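Conserved hypothetical secreted protein (PDB 4RNY) is a zinc-binding cell-shape determinant of Helicobacter pylori, probably a metallopeptidase of the M23 family. Local coordinates at residues 37-42 with 58-63. Residues are numbered along the deposited sequence; the frame is centred on the assembly and turned at random.
Sequences AEIQSN and ALIPIS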
loop_
_atom_site.group_PDB
_atom_site.type_symbol
_atom_site.label_atom_id
_atom_site.label_comp_id
_atom_site.label_asym_id
_atom_site.label_seq_id
_atom_site.Cartn_x
_atom_site.Cartn_y
_atom_site.Cartn_z
ATOM N N ALA A 37 -8.755 -10.983 -5.999
ATOM C CA ALA A 37 -7.440 -11.430 -6.476
ATOM C C ALA A 37 -6.294 -10.792 -5.737
ATOM O O ALA A 37 -5.169 -11.166 -5.973
ATOM C CB ALA A 37 -7.275 -11.198 -7.978
ATOM N N GLU A 38 -6.535 -9.882 -4.802
ATOM C CA GLU A 38 -5.399 -9.281 -4.094
ATOM C C GLU A 38 -5.274 -9.705 -2.635
ATOM O O GLU A 38 -4.968 -8.885 -1.775
ATOM C CB GLU A 38 -5.479 -7.761 -4.169
ATOM C CG GLU A 38 -5.072 -7.183 -5.513
ATOM C CD GLU A 38 -3.547 -7.190 -5.793
ATOM O OE1 GLU A 38 -2.731 -7.381 -4.842
ATOM O OE2 GLU A 38 -3.194 -6.927 -6.980
ATOM N N ILE A 39 -5.525 -10.975 -2.360
ATOM C CA ILE A 39 -5.257 -11.527 -1.054
ATOM C C ILE A 39 -3.767 -11.783 -1.043
ATOM O O ILE A 39 -3.278 -12.586 -1.799
ATOM C CB ILE A 39 -5.976 -12.859 -0.803
ATOM C CG1 ILE A 39 -7.488 -12.653 -0.806
ATOM C CG2 ILE A 39 -5.524 -13.436 0.535
ATOM C CD1 ILE A 39 -8.285 -13.894 -1.118
ATOM N N GLN A 40 -3.049 -11.066 -0.201
ATOM C CA GLN A 40 -1.612 -11.163 -0.174
ATOM C C GLN A 40 -1.123 -12.241 0.783
ATOM O O GLN A 40 -1.678 -12.448 1.844
ATOM C CB GLN A 40 -1.026 -9.779 0.155
ATOM C CG GLN A 40 -1.131 -8.807 -1.020
ATOM C CD GLN A 40 -0.610 -9.411 -2.326
ATOM O OE1 GLN A 40 0.459 -10.033 -2.357
ATOM N NE2 GLN A 40 -1.375 -9.248 -3.408
ATOM N N SER A 41 -0.055 -12.905 0.429
ATOM C CA SER A 41 0.524 -13.854 1.345
ATOM C C SER A 41 1.153 -13.158 2.545
ATOM O O SER A 41 1.544 -12.021 2.480
ATOM C CB SER A 41 1.528 -14.740 0.630
ATOM O OG SER A 41 2.183 -14.023 -0.373
ATOM N N ASN A 42 1.186 -13.873 3.663
ATOM C CA ASN A 42 1.726 -13.330 4.897
ATOM C C ASN A 42 0.722 -12.501 5.695
ATOM O O ASN A 42 1.036 -12.054 6.799
ATOM C CB ASN A 42 2.980 -12.497 4.609
ATOM C CG ASN A 42 4.162 -13.341 4.158
ATOM O OD1 ASN A 42 5.241 -12.815 3.884
ATOM N ND2 ASN A 42 3.967 -14.655 4.078
ATOM N N ALA A 58 -14.842 -16.623 8.178
ATOM C CA ALA A 58 -13.471 -16.242 7.873
ATOM C C ALA A 58 -13.500 -14.759 7.510
ATOM O O ALA A 58 -14.449 -14.265 6.824
ATOM C CB ALA A 58 -12.903 -17.079 6.723
ATOM N N LEU A 59 -12.468 -14.079 7.965
ATOM C CA LEU A 59 -12.199 -12.662 7.667
ATOM C C LEU A 59 -10.808 -12.583 7.096
ATOM O O LEU A 59 -9.822 -12.794 7.825
ATOM C CB LEU A 59 -12.259 -11.859 8.960
ATOM C CG LEU A 59 -13.617 -11.804 9.599
ATOM C CD1 LEU A 59 -13.504 -11.174 10.976
ATOM C CD2 LEU A 59 -14.563 -11.009 8.722
ATOM N N ILE A 60 -10.736 -12.335 5.792
ATOM C CA ILE A 60 -9.531 -12.344 5.011
ATOM C C ILE A 60 -9.298 -10.940 4.406
ATOM O O ILE A 60 -10.130 -10.498 3.639
ATOM C CB ILE A 60 -9.657 -13.348 3.856
ATOM C CG1 ILE A 60 -9.912 -14.759 4.387
ATOM C CG2 ILE A 60 -8.402 -13.340 3.003
ATOM C CD1 ILE A 60 -10.551 -15.667 3.370
ATOM N N PRO A 61 -8.175 -10.276 4.737
ATOM C CA PRO A 61 -7.879 -8.940 4.254
ATOM C C PRO A 61 -7.557 -8.900 2.786
ATOM O O PRO A 61 -6.819 -9.756 2.282
ATOM C CB PRO A 61 -6.643 -8.511 5.053
ATOM C CG PRO A 61 -6.635 -9.393 6.248
ATOM C CD PRO A 61 -7.198 -10.686 5.754
ATOM N N ILE A 62 -8.177 -7.928 2.130
ATOM C CA ILE A 62 -7.875 -7.525 0.796
ATOM C C ILE A 62 -6.938 -6.314 0.796
ATOM O O ILE A 62 -6.059 -6.229 -0.017
ATOM C CB ILE A 62 -9.167 -7.174 0.034
ATOM C CG1 ILE A 62 -10.049 -8.411 -0.092
ATOM C CG2 ILE A 62 -8.821 -6.645 -1.346
ATOM C CD1 ILE A 62 -9.269 -9.614 -0.601
ATOM N N SER A 63 -7.186 -5.358 1.667
ATOM C CA SER A 63 -6.304 -4.237 1.876
ATOM C C SER A 63 -6.265 -3.982 3.360
ATOM O O SER A 63 -6.729 -4.795 4.168
ATOM C CB SER A 63 -6.805 -2.984 1.133
ATOM O OG SER A 63 -8.079 -2.536 1.650
HETATM O O HOH W 1 -4.321 -8.811 1.299
#
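Ile39 meets two isoleucines of 58-63 with different branches of its side chain. With chi1 at -64°, its CG2 lies anti to the backbone N, and this methyl rests on the CG2 methyl of Ile60 at 3.8 Å. Its CG1 methylene stays beside its own N and takes the tip of Ile62, whose CD1 comes to 3.5 Å from it. Ile62 reaches across because its chain is folded at the second torsion (chi2 -49°), which brings CD1 up to Ile39; in Ile60 that torsion is extended, and the short CG2 branch does the touching. Trp6 packs on both Ile39 and Ile60, while Leu11 adds to the cover over Ile39 and Phe14 to that over Ile60, both from helix 11-17. The patch belongs to the apolar interior of the N-terminal Csd3 region, where the loop between helix 30-36 and strand 44-49 lies against the end of strand 55-61, the middle strand of a five-stranded antiparallel sheet. Between the two backbones sits a water that accepts a hydrogen bond from Gln40 N, 3.0 Å from the water oxygen, and lies within hydrogen-bonding distance of Pro61 O (2.8 Å) and Glu38 O (3.1 Å), joining main chains that make no direct hydrogen bond to each other here. The carboxylate end of Glu38 leads off to the M23 peptidase part: OE2 is hydrogen-bonded to Tyr249 OH, and OE1 forms a salt bridge with Arg261. Gln40 NE2 gives a weak, strongly bent hydrogen bond to Glu38 OE1 (2.7 Å, 119°), and the Glu38 side chain lies about 6 Å from that of the zinc ligand His301.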